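Local atomic coordinates of phosphoribosylamine--glycine ligase (Thermotoga maritima, PDB entry 1VKZ), a protein that catalyses the ATP-dependent joining of glycine to 5-phospho-beta-D-ribosylamine, a step of de novo purine biosynthesis. Residues Val202-Pro212 / Gly313-Pro324. Residues are numbered along the deposited sequence; the frame is centred on the assembly and turned at random.
Sequences VVNGRNFVILP and GYRGGKMEPVEP
Asn207 O accepts a 2.8 Å hydrogen bond from Asn204 N, and the methyl CE of Met319 also rests against this oxygen. Met319, present as selenomethionine, is the main contact residue of 313-324. Its side chain reaches over one face of the beta hairpin formed by strands 195-204 and 207-210. Met319 SE lies 3.7 Å from Val202 CG1. The bend at the end of the side chain (chi3 -67°) carries Met319 CE toward the hairpin turn, 3.7 Å from Phe208 CA. Nearer the root, Met319 CB is pressed tightly against Val209 CG1, at 3.3 Å.

The turn from Asn204 to Asn207 is of type II'. Asn204, its first residue, extends its amide toward the end of helix 303-315. A chi1 of 175° turns the side chain away from its own N, and Asn204 ND2 comes to 3.4 Å from Gly316 CA. Gly316 has positive phi (87°) and ends the helix in a Schellman motif. CB and CG of Asn204 lie against Gly313 O, which accepts a backbone bond from Gly316 N.

At the other end, Val322 spreads its two methyls. Val322 CG2 touches Leu211 CD2 at 3.6 Å and also meets Val209 CG2. CG1 faces Pro212 CD, which lies 3.7 Å from Val322 O. Pro212 CG and Pro324 CB make a looser contact at 4.1 Å. Helix 294-301 packs against both prolines and Leu211 through Ile298 and Leu301. On the other face of the hairpin, Phe208 and Ile210 meet helix 242-261.

No hydrogen bond joins the two segments, although 207-210 is an edge strand of its sheet within the chain. The connection leaving helix 303-315 therefore lies along this ATP-grasp hairpin through van der Waals contacts. Side chains meet both side chains and backbone atoms, so the fit probably depends on shape rather than on directed polar bonds.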
ATOM      1  N   VAL A 202      10.028  -2.319   7.695  1.00 42.76           N
ATOM      2  CA  VAL A 202      10.181  -3.751   7.952  1.00 42.24           C
ATOM      3  C   VAL A 202      10.347  -3.869   9.448  1.00 41.00           C
ATOM      4  O   VAL A 202      11.117  -3.133  10.046  1.00 43.43           O
ATOM      5  CB  VAL A 202      11.403  -4.375   7.230  1.00 41.30           C
ATOM      6  CG1 VAL A 202      11.322  -5.870   7.284  1.00 37.95           C
ATOM      7  CG2 VAL A 202      11.465  -3.940   5.770  1.00 45.76           C
ATOM      8  N   VAL A 203       9.619  -4.804  10.027  1.00 40.32           N
ATOM      9  CA  VAL A 203       9.389  -4.885  11.453  1.00 41.47           C
ATOM     10  C   VAL A 203       9.542  -6.336  11.967  1.00 41.88           C
ATOM     11  O   VAL A 203       9.095  -7.289  11.320  1.00 36.07           O
ATOM     12  CB  VAL A 203       7.978  -4.407  11.810  1.00 42.29           C
ATOM     13  CG1 VAL A 203       7.709  -4.632  13.299  1.00 42.79           C
ATOM     14  CG2 VAL A 203       7.777  -2.940  11.445  1.00 44.35           C
ATOM     15  N   ASN A 204      10.190  -6.468  13.130  1.00 44.69           N
ATOM     16  CA  ASN A 204      10.265  -7.722  13.913  1.00 44.42           C
ATOM     17  C   ASN A 204      10.141  -7.344  15.357  1.00 43.43           C
ATOM     18  O   ASN A 204      11.088  -6.845  15.950  1.00 44.36           O
ATOM     19  CB  ASN A 204      11.604  -8.468  13.696  1.00 45.18           C
ATOM     20  CG  ASN A 204      11.759  -9.733  14.593  1.00 50.12           C
ATOM     21  OD1 ASN A 204      10.782 -10.403  14.976  1.00 56.10           O
ATOM     22  ND2 ASN A 204      13.004 -10.065  14.894  1.00 57.96           N
ATOM     23  N   GLY A 205       8.955  -7.564  15.907  1.00 44.10           N
ATOM     24  CA  GLY A 205       8.664  -7.252  17.287  1.00 43.01           C
ATOM     25  C   GLY A 205       8.848  -5.779  17.481  1.00 43.84           C
ATOM     26  O   GLY A 205       8.104  -5.011  16.893  1.00 45.49           O
ATOM     27  N   ARG A 206       9.853  -5.385  18.269  1.00 42.46           N
ATOM     28  CA  ARG A 206      10.115  -3.975  18.560  1.00 41.35           C
ATOM     29  C   ARG A 206      11.195  -3.362  17.687  1.00 44.71           C
ATOM     30  O   ARG A 206      11.364  -2.148  17.682  1.00 46.57           O
ATOM     31  CB  ARG A 206      10.487  -3.800  20.025  1.00 42.13           C
ATOM     32  CG  ARG A 206       9.314  -3.963  20.965  1.00 35.76           C
ATOM     33  CD  ARG A 206       8.461  -2.721  21.126  1.00 47.04           C
ATOM     34  NE  ARG A 206       8.998  -1.729  22.065  1.00 44.45           N
ATOM     35  CZ  ARG A 206       9.010  -1.862  23.385  1.00 54.18           C
ATOM     36  NH1 ARG A 206       8.539  -2.965  23.949  1.00 63.77           N
ATOM     37  NH2 ARG A 206       9.520  -0.902  24.158  1.00 53.42           N
ATOM     38  N   ASN A 207      11.907  -4.195  16.935  1.00 47.09           N
ATOM     39  CA  ASN A 207      12.870  -3.733  15.962  1.00 47.09           C
ATOM     40  C   ASN A 207      12.192  -3.390  14.662  1.00 47.77           C
ATOM     41  O   ASN A 207      11.291  -4.101  14.250  1.00 49.75           O
ATOM     42  CB  ASN A 207      13.871  -4.834  15.725  1.00 47.51           C
ATOM     43  CG  ASN A 207      14.467  -5.297  16.993  1.00 48.02           C
ATOM     44  OD1 ASN A 207      14.766  -4.471  17.847  1.00 41.30           O
ATOM     45  ND2 ASN A 207      14.596  -6.618  17.171  1.00 53.85           N
ATOM     46  N   PHE A 208      12.623  -2.298  14.025  1.00 45.84           N
ATOM     47  CA  PHE A 208      12.132  -1.918  12.701  1.00 46.08           C
ATOM     48  C   PHE A 208      13.182  -1.134  11.907  1.00 45.75           C
ATOM     49  O   PHE A 208      14.048  -0.479  12.487  1.00 45.73           O
ATOM     50  CB  PHE A 208      10.834  -1.090  12.809  1.00 44.98           C
ATOM     51  CG  PHE A 208      10.993   0.208  13.559  1.00 39.78           C
ATOM     52  CD1 PHE A 208      10.889   0.248  14.936  1.00 47.46           C
ATOM     53  CD2 PHE A 208      11.223   1.374  12.897  1.00 39.59           C
ATOM     54  CE1 PHE A 208      11.032   1.451  15.633  1.00 41.99           C
ATOM     55  CE2 PHE A 208      11.385   2.571  13.595  1.00 46.83           C
ATOM     56  CZ  PHE A 208      11.286   2.600  14.959  1.00 38.73           C
ATOM     57  N   VAL A 209      13.091  -1.188  10.581  1.00 45.23           N
ATOM     58  CA  VAL A 209      13.866  -0.283   9.738  1.00 44.28           C
ATOM     59  C   VAL A 209      12.879   0.469   8.898  1.00 43.58           C
ATOM     60  O   VAL A 209      11.949  -0.114   8.359  1.00 45.69           O
ATOM     61  CB  VAL A 209      14.965  -0.987   8.884  1.00 44.22           C
ATOM     62  CG1 VAL A 209      15.642  -2.067   9.706  1.00 50.88           C
ATOM     63  CG2 VAL A 209      14.448  -1.585   7.600  1.00 46.44           C
ATOM     64  N   ILE A 210      13.059   1.779   8.807  1.00 44.44           N
ATOM     65  CA  ILE A 210      12.200   2.615   7.957  1.00 41.69           C
ATOM     66  C   ILE A 210      12.716   2.584   6.529  1.00 37.56           C
ATOM     67  O   ILE A 210      13.891   2.736   6.291  1.00 38.57           O
ATOM     68  CB  ILE A 210      12.139   4.046   8.483  1.00 40.37           C
ATOM     69  CG1 ILE A 210      11.479   4.058   9.855  1.00 40.43           C
ATOM     70  CG2 ILE A 210      11.322   4.906   7.529  1.00 49.65           C
ATOM     71  CD1 ILE A 210      11.365   5.383  10.479  1.00 45.96           C
ATOM     72  N   LEU A 211      11.824   2.374   5.579  1.00 38.83           N
ATOM     73  CA  LEU A 211      12.195   2.345   4.185  1.00 38.23           C
ATOM     74  C   LEU A 211      12.257   3.757   3.560  1.00 39.10           C
ATOM     75  O   LEU A 211      11.743   4.712   4.117  1.00 38.40           O
ATOM     76  CB  LEU A 211      11.220   1.441   3.451  1.00 38.90           C
ATOM     77  CG  LEU A 211      11.382   0.006   3.933  1.00 35.95           C
ATOM     78  CD1 LEU A 211      10.273  -0.914   3.411  1.00 40.62           C
ATOM     79  CD2 LEU A 211      12.745  -0.502   3.519  1.00 44.84           C
ATOM     80  N   PRO A 212      12.909   3.893   2.415  1.00 40.25           N
ATOM     81  CA  PRO A 212      12.951   5.143   1.737  1.00 39.85           C
ATOM     82  C   PRO A 212      11.564   5.731   1.573  1.00 40.08           C
ATOM     83  O   PRO A 212      10.642   5.029   1.159  1.00 44.10           O
ATOM     84  CB  PRO A 212      13.500   4.760   0.363  1.00 40.26           C
ATOM     85  CG  PRO A 212      14.300   3.632   0.585  1.00 39.55           C
ATOM     86  CD  PRO A 212      13.650   2.862   1.668  1.00 41.24           C
ATOM     87  N   GLY A 313      14.659  -9.661   9.274  1.00 40.50           N
ATOM     88  CA  GLY A 313      13.448  -9.521  10.058  1.00 40.51           C
ATOM     89  C   GLY A 313      12.711 -10.839  10.208  1.00 41.21           C
ATOM     90  O   GLY A 313      12.365 -11.250  11.324  1.00 40.12           O
ATOM     91  N   TYR A 314      12.508 -11.528   9.095  1.00 41.51           N
ATOM     92  CA  TYR A 314      11.947 -12.884   9.131  1.00 40.79           C
ATOM     93  C   TYR A 314      12.726 -13.829   9.997  1.00 41.72           C
ATOM     94  O   TYR A 314      12.141 -14.617  10.739  1.00 44.92           O
ATOM     95  CB  TYR A 314      11.886 -13.500   7.731  1.00 40.09           C
ATOM     96  CG  TYR A 314      11.270 -14.870   7.757  1.00 39.16           C
ATOM     97  CD1 TYR A 314       9.914 -15.033   8.013  1.00 41.42           C
ATOM     98  CD2 TYR A 314      12.041 -16.016   7.556  1.00 46.31           C
ATOM     99  CE1 TYR A 314       9.325 -16.297   8.059  1.00 36.64           C
ATOM    100  CE2 TYR A 314      11.464 -17.279   7.591  1.00 45.14           C
ATOM    101  CZ  TYR A 314      10.102 -17.410   7.844  1.00 39.06           C
ATOM    102  OH  TYR A 314       9.526 -18.651   7.880  1.00 44.70           O
ATOM    103  N   ARG A 315      14.049 -13.785   9.893  1.00 42.75           N
ATOM    104  CA  ARG A 315      14.899 -14.754  10.584  1.00 41.88           C
ATOM    105  C   ARG A 315      15.059 -14.419  12.074  1.00 43.29           C
ATOM    106  O   ARG A 315      15.602 -15.223  12.847  1.00 44.91           O
ATOM    107  CB  ARG A 315      16.266 -14.840   9.898  1.00 40.55           C
ATOM    108  N   GLY A 316      14.588 -13.251  12.494  1.00 42.58           N
ATOM    109  CA  GLY A 316      14.764 -12.821  13.880  1.00 42.16           C
ATOM    110  C   GLY A 316      16.067 -12.103  14.155  1.00 41.23           C
ATOM    111  O   GLY A 316      16.369 -11.794  15.301  1.00 39.67           O
ATOM    112  N   GLY A 317      16.841 -11.819  13.109  1.00 42.89           N
ATOM    113  CA  GLY A 317      18.123 -11.134  13.273  1.00 44.66           C
ATOM    114  C   GLY A 317      18.029  -9.625  13.166  1.00 46.07           C
ATOM    115  O   GLY A 317      16.932  -9.055  12.952  1.00 46.02           O
ATOM    116  N   LYS A 318      19.193  -8.988  13.311  1.00 46.80           N
ATOM    117  CA  LYS A 318      19.352  -7.531  13.159  1.00 48.28           C
ATOM    118  C   LYS A 318      19.174  -7.066  11.728  1.00 47.50           C
ATOM    119  O   LYS A 318      19.801  -7.592  10.820  1.00 48.59           O
ATOM    120  CB  LYS A 318      20.743  -7.097  13.634  1.00 48.80           C
ATOM    121  CG  LYS A 318      20.964  -7.303  15.112  1.00 48.39           C
ATOM    122  CD  LYS A 318      22.428  -7.103  15.480  1.00 50.32           C
ATOM    123  CE  LYS A 318      22.727  -7.668  16.855  1.00 49.02           C
ATOM    124  NZ  LYS A 318      24.136  -8.121  16.942  1.00 53.06           N
HETATM  125  N   MSE A 319      18.312  -6.082  11.517  1.00 47.21           N
HETATM  126  CA  MSE A 319      18.138  -5.538  10.190  1.00 47.54           C
HETATM  127  C   MSE A 319      19.001  -4.323  10.067  1.00 45.69           C
HETATM  128  O   MSE A 319      19.104  -3.520  10.996  1.00 42.71           O
HETATM  129  CB  MSE A 319      16.694  -5.166   9.928  1.00 48.03           C
HETATM  130  CG  MSE A 319      15.773  -6.362   9.913  1.00 52.24           C
HETATM  131 SE   MSE A 319      13.902  -5.821   9.935  1.00 54.63          SE
HETATM  132  CE  MSE A 319      13.805  -5.032  11.733  1.00 47.19           C
ATOM    133  N   GLU A 320      19.618  -4.208   8.898  1.00 45.87           N
ATOM    134  CA  GLU A 320      20.447  -3.084   8.560  1.00 47.02           C
ATOM    135  C   GLU A 320      19.611  -2.094   7.758  1.00 44.93           C
ATOM    136  O   GLU A 320      18.703  -2.508   7.041  1.00 45.10           O
ATOM    137  CB  GLU A 320      21.639  -3.568   7.733  1.00 48.23           C
ATOM    138  CG  GLU A 320      22.544  -4.542   8.474  1.00 52.62           C
ATOM    139  CD  GLU A 320      23.264  -3.905   9.662  1.00 60.25           C
ATOM    140  OE1 GLU A 320      23.413  -2.657   9.675  1.00 60.62           O
ATOM    141  OE2 GLU A 320      23.679  -4.654  10.582  1.00 60.85           O
ATOM    142  N   PRO A 321      19.901  -0.802   7.899  1.00 44.01           N
ATOM    143  CA  PRO A 321      19.193   0.261   7.170  1.00 45.37           C
ATOM    144  C   PRO A 321      19.077   0.058   5.658  1.00 47.06           C
ATOM    145  O   PRO A 321      20.022  -0.402   5.018  1.00 47.72           O
ATOM    146  CB  PRO A 321      20.057   1.509   7.438  1.00 44.98           C
ATOM    147  CG  PRO A 321      20.744   1.240   8.713  1.00 43.82           C
ATOM    148  CD  PRO A 321      20.910  -0.251   8.818  1.00 45.05           C
ATOM    149  N   VAL A 322      17.939   0.441   5.089  1.00 48.13           N
ATOM    150  CA  VAL A 322      17.766   0.366   3.640  1.00 48.67           C
ATOM    151  C   VAL A 322      18.042   1.715   2.964  1.00 49.67           C
ATOM    152  O   VAL A 322      17.171   2.576   2.899  1.00 52.72           O
ATOM    153  CB  VAL A 322      16.374  -0.146   3.301  1.00 48.11           C
ATOM    154  CG1 VAL A 322      16.164  -0.222   1.784  1.00 43.10           C
ATOM    155  CG2 VAL A 322      16.192  -1.512   3.973  1.00 50.43           C
ATOM    156  N   GLU A 323      19.254   1.866   2.444  1.00 48.45           N
ATOM    157  CA  GLU A 323      19.686   3.105   1.833  1.00 48.99           C
ATOM    158  C   GLU A 323      19.305   3.095   0.355  1.00 47.54           C
ATOM    159  O   GLU A 323      19.623   2.155  -0.367  1.00 47.18           O
ATOM    160  CB  GLU A 323      21.207   3.275   1.963  1.00 50.67           C
ATOM    161  CG  GLU A 323      21.811   2.943   3.337  1.00 59.53           C
ATOM    162  CD  GLU A 323      21.703   4.074   4.356  1.00 68.19           C
ATOM    163  OE1 GLU A 323      20.606   4.686   4.465  1.00 66.97           O
ATOM    164  OE2 GLU A 323      22.720   4.337   5.060  1.00 69.69           O
ATOM    165  N   PRO A 324      18.655   4.150  -0.115  1.00 45.97           N
ATOM    166  CA  PRO A 324      18.335   4.256  -1.523  1.00 46.68           C
ATOM    167  C   PRO A 324      19.532   4.636  -2.388  1.00 48.26           C
ATOM    168  O   PRO A 324      20.330   5.519  -2.017  1.00 49.36           O
ATOM    169  CB  PRO A 324      17.319   5.387  -1.552  1.00 48.83           C
ATOM    170  CG  PRO A 324      17.661   6.244  -0.367  1.00 45.17           C
ATOM    171  CD  PRO A 324      18.183   5.315   0.658  1.00 45.72           C
TER